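Local coordinates for protein putative sugar isomerase (Parabacteroides distasonis, PDB 3LMZ) that is of unconfirmed function but is probably a sugar isomerase with a xylose isomerase-like TIM-barrel fold, at residues I247-F250 / K251-D255; V201-E204 / I205-K209; P213-I216 / R217-E221. One frame throughout, in Å; residues are numbered along the deposited sequence.

Contact 1 of 3, residues I247-F250 / K251-D255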
loop_
_atom_site.group_PDB
_atom_site.type_symbol
_atom_site.label_atom_id
_atom_site.label_comp_id
_atom_site.label_asym_id
_atom_site.label_seq_id
_atom_site.Cartn_x
_atom_site.Cartn_y
_atom_site.Cartn_z
ATOM N N ILE A 247 -1.495 3.928 -2.109
ATOM C CA ILE A 247 -2.113 4.536 -0.952
ATOM C C ILE A 247 -1.374 4.110 0.322
ATOM O O ILE A 247 -1.101 4.935 1.226
ATOM C CB ILE A 247 -3.645 4.248 -0.926
ATOM C CG1 ILE A 247 -4.363 5.015 -2.045
ATOM C CG2 ILE A 247 -4.195 4.526 0.472
ATOM C CD1 ILE A 247 -4.253 6.542 -2.019
ATOM N N GLY A 248 -1.071 2.831 0.445
ATOM C CA GLY A 248 -0.302 2.388 1.599
ATOM C C GLY A 248 1.040 3.049 1.750
ATOM O O GLY A 248 1.408 3.466 2.803
ATOM N N TYR A 249 1.780 3.132 0.644
ATOM C CA TYR A 249 3.080 3.749 0.653
ATOM C C TYR A 249 2.905 5.229 1.076
ATOM O O TYR A 249 3.594 5.779 1.931
ATOM C CB TYR A 249 3.789 3.621 -0.662
ATOM C CG TYR A 249 5.296 3.832 -0.604
ATOM C CD1 TYR A 249 5.826 5.086 -0.526
ATOM C CD2 TYR A 249 6.174 2.736 -0.607
ATOM C CE1 TYR A 249 7.234 5.269 -0.402
ATOM C CE2 TYR A 249 7.526 2.906 -0.505
ATOM C CZ TYR A 249 8.054 4.164 -0.393
ATOM O OH TYR A 249 9.412 4.315 -0.272
ATOM N N PHE A 250 1.964 5.948 0.472
ATOM C CA PHE A 250 1.768 7.364 0.738
ATOM C C PHE A 250 1.302 7.584 2.173
ATOM O O PHE A 250 1.692 8.582 2.834
ATOM C CB PHE A 250 0.743 7.956 -0.238
ATOM C CG PHE A 250 0.612 9.456 -0.148
ATOM C CD1 PHE A 250 1.505 10.271 -0.788
ATOM C CD2 PHE A 250 -0.376 10.019 0.621
ATOM C CE1 PHE A 250 1.399 11.667 -0.698
ATOM C CE2 PHE A 250 -0.469 11.408 0.738
ATOM C CZ PHE A 250 0.424 12.208 0.094
ATOM N N LYS A 251 0.430 6.712 2.704
ATOM C CA LYS A 251 0.008 6.856 4.100
ATOM C C LYS A 251 1.241 6.778 5.037
ATOM O O LYS A 251 1.400 7.553 5.975
ATOM C CB LYS A 251 -1.001 5.791 4.505
ATOM C CG LYS A 251 -2.421 6.015 3.991
ATOM C CD LYS A 251 -3.323 4.833 4.397
ATOM C CE LYS A 251 -4.764 5.012 3.992
ATOM N NZ LYS A 251 -5.632 3.857 4.479
ATOM N N ALA A 252 2.107 5.801 4.763
ATOM C CA ALA A 252 3.299 5.656 5.566
ATOM C C ALA A 252 4.196 6.857 5.493
ATOM O O ALA A 252 4.665 7.318 6.520
ATOM C CB ALA A 252 4.083 4.387 5.205
ATOM N N VAL A 253 4.462 7.362 4.286
ATOM C CA VAL A 253 5.268 8.591 4.170
ATOM C C VAL A 253 4.632 9.742 4.972
ATOM O O VAL A 253 5.320 10.461 5.693
ATOM C CB VAL A 253 5.529 9.011 2.724
ATOM C CG1 VAL A 253 6.367 10.321 2.686
ATOM C CG2 VAL A 253 6.240 7.926 1.984
ATOM N N SER A 254 3.307 9.835 4.911
ATOM C CA SER A 254 2.560 10.927 5.614
ATOM C C SER A 254 2.727 10.803 7.141
ATOM O O SER A 254 2.855 11.797 7.864
ATOM C CB SER A 254 1.085 10.853 5.278
ATOM O OG SER A 254 0.894 11.077 3.888
ATOM N N ASP A 255 2.725 9.544 7.600
ATOM C CA ASP A 255 2.741 9.248 9.021
ATOM C C ASP A 255 4.121 9.401 9.668
ATOM O O ASP A 255 4.251 9.786 10.859
ATOM C CB ASP A 255 2.323 7.790 9.287
ATOM C CG ASP A 255 0.867 7.518 9.027
ATOM O OD1 ASP A 255 0.073 8.476 8.830
ATOM O OD2 ASP A 255 0.553 6.298 8.978
#
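Phe250 and Ser254 meet one turn apart on the alpha-helix 240-256, the last helix of this xylose isomerase-like TIM barrel. The Ser254 hydroxyl turns back along the helix and donates to Phe250 O, with OG to O at 2.8 Å, while the amide Ser254 N gives the same oxygen its regular i to i+4 bond. The two donors come at Phe250 O from opposite faces of its carbonyl plane, a bifurcated acceptance typical of a helical serine whose OG stands beside its own backbone N (chi1 -63°). The bond satisfies the buried Ser254 hydroxyl within its own helix. Ser254 OG also lies obliquely by the phenyl ring, 3.4 Å from Phe250 CE2.

One residue back, about 100° round the helix, Tyr249 and Val253 cross: the methyl Val253 CG2 sits 3.7 Å from Tyr249 CE1, approaching obliquely. The phenol reaches further, for Tyr249 OH is hydrogen-bonded to Asp255 of the second subunit, and Ala252 packs on its own copy there, so this flank lies at the dimer interface. Phe250 instead leans on Leu20 of strand 19-22, facing the barrel.

On a third side Lys251 runs its extended chain back past Ile247, the aliphatic part being spent on packing. Its ammonium NZ is bonded to Leu42 O and reaches the partner as well, in a salt bridge to Glu245 of the second subunit. At the backbone, Lys251 N is bonded to Ile247 O, and the closest side-chain approach of this pair is between Ile247 CG2 and Lys251 CE, at 3.6 Å.

Contact 2 of 3, residues V201-E204 / I205-K209; sequences VGIE and IGRGK
Glu204 and Arg207 bracket a type II beta turn and stack their charged ends on each other. Carboxylate and guanidinium planes are only 7° apart, and Glu204 CD lies over the centre of the guanidinium, 3.6 Å above its plane. Glu204 OE1 to Arg207 NE is a long 3.7 Å and the oxygen is far out of that plane, so the pairing is electrostatic, with no N-H aimed at it. The bend at chi2 of Glu204 (89°) turns the carboxylate flat against the guanidinium, the two side chains running side by side in the same direction. Both charges have further partners: Glu204 OE1 forms a salt bridge to Lys234, and Arg207 NH2 one to Glu245 and a hydrogen bond to Arg41 O of the second subunit.

At the backbone, Arg207 N donates to Glu204 O at 3.0 Å, closing the turn. Gly206, with its positive phi of 104°, occupies the third position, where a beta carbon would press on the carbonyl oxygen of Ile205. Ile203 packs against the far end of the turn: its CD1 rests 3.6 Å from Arg207 CB, the two side chains crossing at about a right angle, and its CG2 is 3.6 Å from Gly208 CA. A CB on Gly208 would come too close to that methyl. Asp192 OD2 accepts from both Gly206 N and Gly208 N.

The whole is a glycine-bearing type II turn following the short strand 202-203, in the connection that leads to helix 212-221 of the TIM barrel.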
loop_
_atom_site.group_PDB
_atom_site.type_symbol
_atom_site.label_atom_id
_atom_site.label_comp_id
_atom_site.label_asym_id
_atom_site.label_seq_id
_atom_site.Cartn_x
_atom_site.Cartn_y
_atom_site.Cartn_z
ATOM N N VAL A 201 7.054 6.721 -17.310
ATOM C CA VAL A 201 5.685 6.243 -17.266
ATOM C C VAL A 201 5.178 6.129 -15.828
ATOM O O VAL A 201 5.949 6.175 -14.884
ATOM C CB VAL A 201 5.546 4.913 -17.992
ATOM C CG1 VAL A 201 6.060 5.075 -19.443
ATOM C CG2 VAL A 201 6.298 3.791 -17.253
ATOM N N GLY A 202 3.905 5.935 -15.660
ATOM C CA GLY A 202 3.326 5.819 -14.349
ATOM C C GLY A 202 3.739 4.534 -13.693
ATOM O O GLY A 202 3.907 3.504 -14.337
ATOM N N ILE A 203 3.807 4.589 -12.370
ATOM C CA ILE A 203 4.171 3.433 -11.562
ATOM C C ILE A 203 3.603 3.621 -10.161
ATOM O O ILE A 203 3.318 4.733 -9.767
ATOM C CB ILE A 203 5.713 3.192 -11.568
ATOM C CG1 ILE A 203 6.086 1.784 -11.076
ATOM C CG2 ILE A 203 6.491 4.309 -10.810
ATOM C CD1 ILE A 203 7.545 1.425 -11.341
ATOM N N GLU A 204 3.563 2.552 -9.390
ATOM C CA GLU A 204 3.051 2.561 -8.021
ATOM C C GLU A 204 3.881 3.550 -7.211
ATOM O O GLU A 204 5.089 3.564 -7.333
ATOM C CB GLU A 204 3.170 1.146 -7.430
ATOM C CG GLU A 204 2.249 0.157 -8.061
ATOM C CD GLU A 204 2.800 -0.564 -9.291
ATOM O OE1 GLU A 204 3.739 -0.091 -9.978
ATOM O OE2 GLU A 204 2.260 -1.669 -9.641
ATOM N N ILE A 205 3.222 4.304 -6.316
ATOM C CA ILE A 205 3.891 5.262 -5.471
ATOM C C ILE A 205 4.912 4.536 -4.621
ATOM O O ILE A 205 4.629 3.489 -3.997
ATOM C CB ILE A 205 2.896 6.052 -4.586
ATOM C CG1 ILE A 205 2.127 7.030 -5.487
ATOM C CG2 ILE A 205 3.631 6.737 -3.414
ATOM C CD1 ILE A 205 1.145 7.911 -4.750
ATOM N N GLY A 206 6.131 5.076 -4.639
ATOM C CA GLY A 206 7.261 4.495 -3.936
ATOM C C GLY A 206 8.244 3.781 -4.846
ATOM O O GLY A 206 9.430 3.670 -4.497
ATOM N N ARG A 207 7.743 3.262 -5.968
ATOM C CA ARG A 207 8.570 2.543 -6.952
ATOM C C ARG A 207 9.292 3.465 -7.915
ATOM O O ARG A 207 10.183 3.013 -8.631
ATOM C CB ARG A 207 7.755 1.522 -7.742
ATOM C CG ARG A 207 7.139 0.488 -6.911
ATOM C CD ARG A 207 6.580 -0.615 -7.784
ATOM N NE ARG A 207 5.665 -1.564 -7.148
ATOM C CZ ARG A 207 5.266 -2.680 -7.706
ATOM N NH1 ARG A 207 5.800 -3.087 -8.854
ATOM N NH2 ARG A 207 4.415 -3.406 -7.069
ATOM N N GLY A 208 8.828 4.695 -8.046
ATOM C CA GLY A 208 9.330 5.642 -9.040
ATOM C C GLY A 208 10.280 6.662 -8.477
ATOM O O GLY A 208 10.995 6.416 -7.516
ATOM N N LYS A 209 10.281 7.831 -9.083
ATOM C CA LYS A 209 11.323 8.831 -8.823
ATOM C C LYS A 209 10.871 9.983 -7.940
ATOM O O LYS A 209 11.716 10.767 -7.505
ATOM C CB LYS A 209 11.884 9.420 -10.144
ATOM C CG LYS A 209 12.649 8.421 -10.972
ATOM C CD LYS A 209 13.846 7.942 -10.220
#

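Contact 3 of 3, residues P213-I216 / R217-E221; sequences PALI and RMMRE
Arg220 lays one face of its guanidinium on the methyl Ile216 CG2, which stands 3.4 Å above the plane and is displaced toward the rim, nearest to Arg220 NH2 at 3.5 Å. Its N-H groups are taken by Asn16 OD1 at NE and by Thr257 O at NH1, polar partners that fix the plane's rotation. The Arg217 guanidinium has a backbone atom over one face instead, Pro213 C, which is 3.7 Å from Arg217 NH1. With an alanine at Arg220, Asn16 OD1 and Thr257 O would probably lose their donors and the Ile216 methyl its flat cover.

Toward the protein interior the helix is apolar. Ile216 CD1 and the selenomethionine methyl Met219 CE are only 3.5 Å apart, tighter than usual for carbons, and Leu215 CG lies on the same methyl at 4.2 Å. The bend at chi3 of Met219 (-74°) folds CE back over that turn. Backbone bonds of the i to i+4 kind, such as Arg220 N to Ile216 O at 3.2 Å, hold the spacing.

Leu215 and Met219 pack on Met188 of strand 185-193, and Ile216 on helix 240-256: an amphipathic outer helix of a TIM barrel.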
loop_
_atom_site.group_PDB
_atom_site.type_symbol
_atom_site.label_atom_id
_atom_site.label_comp_id
_atom_site.label_asym_id
_atom_site.label_seq_id
_atom_site.Cartn_x
_atom_site.Cartn_y
_atom_site.Cartn_z
ATOM N N PRO A 213 8.785 12.037 0.690
ATOM C CA PRO A 213 9.115 12.671 1.916
ATOM C C PRO A 213 9.338 14.190 1.774
ATOM O O PRO A 213 8.871 14.971 2.591
ATOM C CB PRO A 213 10.364 11.906 2.350
ATOM C CG PRO A 213 10.170 10.584 1.844
ATOM C CD PRO A 213 9.522 10.785 0.488
ATOM N N ALA A 214 10.062 14.596 0.734
ATOM C CA ALA A 214 10.307 15.998 0.507
ATOM C C ALA A 214 9.013 16.784 0.243
ATOM O O ALA A 214 8.857 17.929 0.712
ATOM C CB ALA A 214 11.344 16.195 -0.627
ATOM N N LEU A 215 8.121 16.153 -0.504
ATOM C CA LEU A 215 6.833 16.732 -0.833
ATOM C C LEU A 215 6.028 16.947 0.469
ATOM O O LEU A 215 5.485 18.027 0.726
ATOM C CB LEU A 215 6.120 15.845 -1.864
ATOM C CG LEU A 215 4.816 16.368 -2.406
ATOM C CD1 LEU A 215 5.048 17.632 -3.324
ATOM C CD2 LEU A 215 3.945 15.289 -3.139
ATOM N N ILE A 216 6.000 15.931 1.306
ATOM C CA ILE A 216 5.272 16.026 2.572
ATOM C C ILE A 216 5.850 17.108 3.494
ATOM O O ILE A 216 5.114 17.919 4.054
ATOM C CB ILE A 216 5.310 14.686 3.276
ATOM C CG1 ILE A 216 4.386 13.720 2.532
ATOM C CG2 ILE A 216 5.024 14.813 4.795
ATOM C CD1 ILE A 216 2.977 13.881 2.793
ATOM N N ARG A 217 7.179 17.183 3.598
ATOM C CA ARG A 217 7.774 18.219 4.399
ATOM C C ARG A 217 7.455 19.597 3.840
ATOM O O ARG A 217 7.211 20.543 4.595
ATOM C CB ARG A 217 9.293 18.028 4.496
ATOM C CG ARG A 217 9.734 16.897 5.368
ATOM C CD ARG A 217 11.270 16.856 5.474
ATOM N NE ARG A 217 11.663 15.486 5.746
ATOM C CZ ARG A 217 12.177 14.643 4.848
ATOM N NH1 ARG A 217 12.488 15.027 3.597
ATOM N NH2 ARG A 217 12.464 13.415 5.242
HETATM N N MSE A 218 7.465 19.726 2.516
HETATM C CA MSE A 218 7.193 21.008 1.900
HETATM C C MSE A 218 5.750 21.456 2.079
HETATM O O MSE A 218 5.452 22.659 2.243
HETATM C CB MSE A 218 7.578 21.024 0.402
HETATM C CG MSE A 218 7.486 22.412 -0.221
HETATM SE SE MSE A 218 8.522 23.787 0.644
HETATM C CE MSE A 218 10.301 23.116 0.263
HETATM N N MSE A 219 4.841 20.507 2.058
HETATM C CA MSE A 219 3.428 20.849 2.272
HETATM C C MSE A 219 3.193 21.380 3.671
HETATM O O MSE A 219 2.374 22.266 3.873
HETATM C CB MSE A 219 2.477 19.689 1.947
HETATM C CG MSE A 219 2.425 19.331 0.453
HETATM SE SE MSE A 219 1.098 18.007 -0.012
HETATM C CE MSE A 219 2.057 16.502 0.737
ATOM N N ARG A 220 3.919 20.794 4.620
ATOM C CA ARG A 220 3.901 21.319 5.993
ATOM C C ARG A 220 4.515 22.726 6.023
ATOM O O ARG A 220 3.965 23.639 6.618
ATOM C CB ARG A 220 4.648 20.391 6.929
ATOM C CG ARG A 220 4.000 19.068 7.174
ATOM C CD ARG A 220 4.920 18.142 7.942
ATOM N NE ARG A 220 4.392 16.781 7.941
ATOM C CZ ARG A 220 5.119 15.735 8.261
ATOM N NH1 ARG A 220 6.384 15.926 8.636
ATOM N NH2 ARG A 220 4.577 14.510 8.224
ATOM N N GLU A 221 5.639 22.907 5.331
ATOM C CA GLU A 221 6.356 24.183 5.358
ATOM C C GLU A 221 5.514 25.326 4.768
ATOM O O GLU A 221 5.571 26.462 5.323
ATOM C CB GLU A 221 7.724 24.038 4.667
ATOM C CG GLU A 221 8.421 25.341 4.375
ATOM C CD GLU A 221 9.756 25.165 3.647
ATOM O OE1 GLU A 221 10.422 24.121 3.838
ATOM O OE2 GLU A 221 10.135 26.093 2.880
#

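Contacts 1 and 3 are both one-turn helical contacts, but contact 1 is buried against the barrel and the second subunit, whereas contact 3 is partly buried and has Arg217 at the surface while Arg220 folds back onto the chain termini. Their helices, 240-256 and 212-221, pack directly, with Val253 CG1 3.9 Å from Ile216 CG1. Contact 2, also buried, differs in kind: a type II turn closed by a backbone bond and flanked by stacked charges, reaching contact 1 where Tyr249 CB lies 3.4 Å from Ile205 O. Contacts 1 and 2 both meet the second subunit through several residues, contact 3 through Pro213 alone, so polar interface chemistry lies with the first two.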